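Local structure of DnaJ homolog subfamily C member 3 (Mus musculus, 3IEG) at residues Tyr40-Ala44 against Asp59-Val63. The protein acts as an endoplasmic reticulum co-chaperone in the unfolded protein response, binding misfolded proteins, stimulating the HSPA8 ATPase and restraining the kinase EIF2AK4. Residues are numbered along the deposited sequence; the frame is centred on the assembly and turned at random.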
ATOM      1  N   TYR A  40      12.858 -32.547 -14.589  1.00 31.94           N
ATOM      2  CA  TYR A  40      12.459 -31.153 -14.446  1.00 31.09           C
ATOM      3  C   TYR A  40      10.946 -31.013 -14.404  1.00 30.40           C
ATOM      4  O   TYR A  40      10.419 -30.141 -13.707  1.00 30.29           O
ATOM      5  CB  TYR A  40      13.019 -30.288 -15.578  1.00 31.58           C
ATOM      6  CG  TYR A  40      14.506 -30.055 -15.519  1.00 32.24           C
ATOM      7  CD1 TYR A  40      15.055 -29.112 -14.644  1.00 33.26           C
ATOM      8  CD2 TYR A  40      15.369 -30.764 -16.352  1.00 32.08           C
ATOM      9  CE1 TYR A  40      16.438 -28.896 -14.595  1.00 33.41           C
ATOM     10  CE2 TYR A  40      16.736 -30.562 -16.309  1.00 31.96           C
ATOM     11  CZ  TYR A  40      17.269 -29.628 -15.435  1.00 32.84           C
ATOM     12  OH  TYR A  40      18.633 -29.434 -15.407  1.00 32.91           O
ATOM     13  N   TYR A  41      10.245 -31.858 -15.150  1.00 29.47           N
ATOM     14  CA  TYR A  41       8.789 -31.805 -15.129  1.00 29.15           C
ATOM     15  C   TYR A  41       8.260 -32.236 -13.757  1.00 28.89           C
ATOM     16  O   TYR A  41       7.443 -31.544 -13.164  1.00 29.01           O
ATOM     17  CB  TYR A  41       8.168 -32.633 -16.261  1.00 28.80           C
ATOM     18  CG  TYR A  41       6.659 -32.619 -16.263  1.00 28.63           C
ATOM     19  CD1 TYR A  41       5.949 -31.443 -16.553  1.00 28.39           C
ATOM     20  CD2 TYR A  41       5.930 -33.776 -15.964  1.00 27.87           C
ATOM     21  CE1 TYR A  41       4.559 -31.419 -16.542  1.00 27.59           C
ATOM     22  CE2 TYR A  41       4.539 -33.767 -15.959  1.00 27.68           C
ATOM     23  CZ  TYR A  41       3.857 -32.588 -16.251  1.00 28.67           C
ATOM     24  OH  TYR A  41       2.472 -32.577 -16.241  1.00 29.10           O
ATOM     25  N   ARG A  42       8.752 -33.361 -13.246  1.00 28.50           N
ATOM     26  CA  ARG A  42       8.324 -33.851 -11.945  1.00 28.38           C
ATOM     27  C   ARG A  42       8.544 -32.809 -10.857  1.00 28.07           C
ATOM     28  O   ARG A  42       7.638 -32.542 -10.039  1.00 27.98           O
ATOM     29  CB  ARG A  42       9.029 -35.154 -11.592  1.00 28.58           C
ATOM     30  CG  ARG A  42       8.749 -36.301 -12.555  1.00 29.24           C
ATOM     31  CD  ARG A  42       7.271 -36.634 -12.649  1.00 29.10           C
ATOM     32  NE  ARG A  42       7.061 -37.814 -13.479  1.00 29.94           N
ATOM     33  CZ  ARG A  42       5.935 -38.085 -14.128  1.00 30.17           C
ATOM     34  NH1 ARG A  42       4.900 -37.252 -14.068  1.00 30.76           N
ATOM     35  NH2 ARG A  42       5.851 -39.186 -14.850  1.00 30.39           N
ATOM     36  N   ARG A  43       9.728 -32.203 -10.863  1.00 27.16           N
ATOM     37  CA  ARG A  43      10.008 -31.131  -9.929  1.00 26.89           C
ATOM     38  C   ARG A  43       9.029 -29.981 -10.096  1.00 26.82           C
ATOM     39  O   ARG A  43       8.608 -29.393  -9.118  1.00 27.01           O
ATOM     40  CB  ARG A  43      11.437 -30.627 -10.059  1.00 26.79           C
ATOM     41  CG  ARG A  43      11.851 -29.766  -8.868  1.00 26.71           C
ATOM     42  CD  ARG A  43      13.339 -29.479  -8.835  1.00 26.01           C
ATOM     43  NE  ARG A  43      13.733 -28.598  -9.923  1.00 25.70           N
ATOM     44  CZ  ARG A  43      14.983 -28.425 -10.329  1.00 25.51           C
ATOM     45  NH1 ARG A  43      15.971 -29.073  -9.731  1.00 23.58           N
ATOM     46  NH2 ARG A  43      15.239 -27.598 -11.334  1.00 25.51           N
ATOM     47  N   ALA A  44       8.652 -29.669 -11.326  1.00 26.69           N
ATOM     48  CA  ALA A  44       7.732 -28.558 -11.532  1.00 26.94           C
ATOM     49  C   ALA A  44       6.316 -28.849 -11.036  1.00 27.18           C
ATOM     50  O   ALA A  44       5.639 -27.943 -10.534  1.00 27.33           O
ATOM     51  CB  ALA A  44       7.713 -28.118 -12.988  1.00 26.65           C
ATOM     52  N   ASP A  59      11.534 -24.453 -14.417  1.00 31.57           N
ATOM     53  CA  ASP A  59      11.532 -25.885 -14.750  1.00 31.91           C
ATOM     54  C   ASP A  59      10.587 -26.201 -15.906  1.00 31.78           C
ATOM     55  O   ASP A  59      10.901 -27.023 -16.763  1.00 31.67           O
ATOM     56  CB  ASP A  59      11.205 -26.764 -13.531  1.00 32.14           C
ATOM     57  CG  ASP A  59      12.289 -26.731 -12.467  1.00 32.81           C
ATOM     58  OD1 ASP A  59      13.413 -26.288 -12.765  1.00 35.44           O
ATOM     59  OD2 ASP A  59      12.019 -27.150 -11.324  1.00 33.26           O
ATOM     60  N   LEU A  60       9.439 -25.541 -15.935  1.00 32.02           N
ATOM     61  CA  LEU A  60       8.515 -25.711 -17.038  1.00 32.54           C
ATOM     62  C   LEU A  60       9.164 -25.310 -18.349  1.00 33.29           C
ATOM     63  O   LEU A  60       9.144 -26.085 -19.306  1.00 33.50           O
ATOM     64  CB  LEU A  60       7.231 -24.933 -16.813  1.00 32.35           C
ATOM     65  CG  LEU A  60       6.295 -25.582 -15.789  1.00 32.27           C
ATOM     66  CD1 LEU A  60       5.158 -24.648 -15.461  1.00 32.23           C
ATOM     67  CD2 LEU A  60       5.758 -26.922 -16.298  1.00 32.87           C
ATOM     68  N   THR A  61       9.779 -24.128 -18.389  1.00 33.88           N
ATOM     69  CA  THR A  61      10.427 -23.698 -19.625  1.00 34.23           C
ATOM     70  C   THR A  61      11.669 -24.533 -19.953  1.00 34.30           C
ATOM     71  O   THR A  61      12.024 -24.684 -21.121  1.00 34.67           O
ATOM     72  CB  THR A  61      10.739 -22.164 -19.702  1.00 34.23           C
ATOM     73  OG1 THR A  61      12.136 -21.931 -19.517  1.00 35.07           O
ATOM     74  CG2 THR A  61       9.942 -21.358 -18.718  1.00 34.01           C
ATOM     75  N   LYS A  62      12.317 -25.093 -18.943  1.00 34.33           N
ATOM     76  CA  LYS A  62      13.398 -26.016 -19.218  1.00 35.01           C
ATOM     77  C   LYS A  62      12.863 -27.240 -19.971  1.00 35.57           C
ATOM     78  O   LYS A  62      13.422 -27.648 -20.993  1.00 35.90           O
ATOM     79  CB  LYS A  62      14.090 -26.442 -17.929  1.00 35.06           C
ATOM     80  CG  LYS A  62      15.238 -27.432 -18.130  1.00 35.56           C
ATOM     81  CD  LYS A  62      16.448 -26.801 -18.790  1.00 36.01           C
ATOM     82  CE  LYS A  62      17.553 -27.827 -18.964  1.00 37.86           C
ATOM     83  NZ  LYS A  62      18.772 -27.209 -19.563  1.00 39.80           N
ATOM     84  N   VAL A  63      11.767 -27.810 -19.482  1.00 35.75           N
ATOM     85  CA  VAL A  63      11.202 -28.995 -20.107  1.00 35.78           C
ATOM     86  C   VAL A  63      10.884 -28.714 -21.558  1.00 36.14           C
ATOM     87  O   VAL A  63      11.200 -29.503 -22.436  1.00 36.54           O
ATOM     88  CB  VAL A  63       9.933 -29.473 -19.388  1.00 35.59           C
ATOM     89  CG1 VAL A  63       9.257 -30.605 -20.173  1.00 35.55           C
ATOM     90  CG2 VAL A  63      10.282 -29.927 -17.987  1.00 35.32           C
TER
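The carboxylate of Asp59 is gripped side-on by Arg43, NE reaching OD2 at 2.6 Å and NH2 reaching OD1 at 2.7 Å. This salt bridge ties together the two antiparallel helices of TPR 2, 37-50 and 53-66, a helical hairpin whose local axes approach to 8.4 Å at 153°; TPR 2 is one of the two repeats that form the groove for misfolded proteins. Both bonds are nearly straight and lie in the guanidinium plane, yet they meet the syn sides of the oxygens from out of the carboxylate plane, the two flat groups being turned 33° apart. A bend at chi3 swings the otherwise extended arginine chain round to turn the NE and NH2 edge of the guanidinium to the carboxylate. Replacing Arg43 by alanine would probably leave the charge of Asp59, a buried residue, without this partner and its two oxygens without these donors. Alanine suits the close approach of the helices at Ala44, whose methyl packs on Asp59 CB and on Leu60 CD2. The beta-branched side chain of Val63 lays CG2 against the CB atoms of Tyr40 and Tyr41; beyond it, the Tyr41 ring meets Phe70 and helix 71-84. Tyr40, whose OH is hydrogen-bonded to the carbonyl of Pro34, offers a broad face to the aliphatic part of Lys62. The lysine holds CG anti to its backbone N (chi1 179°), which places it almost over the ring centre, 3.6 Å from the centroid in a CH-pi contact; the bend at chi2 then carries CE along the ring, to 3.9 Å from CE2 of Tyr40.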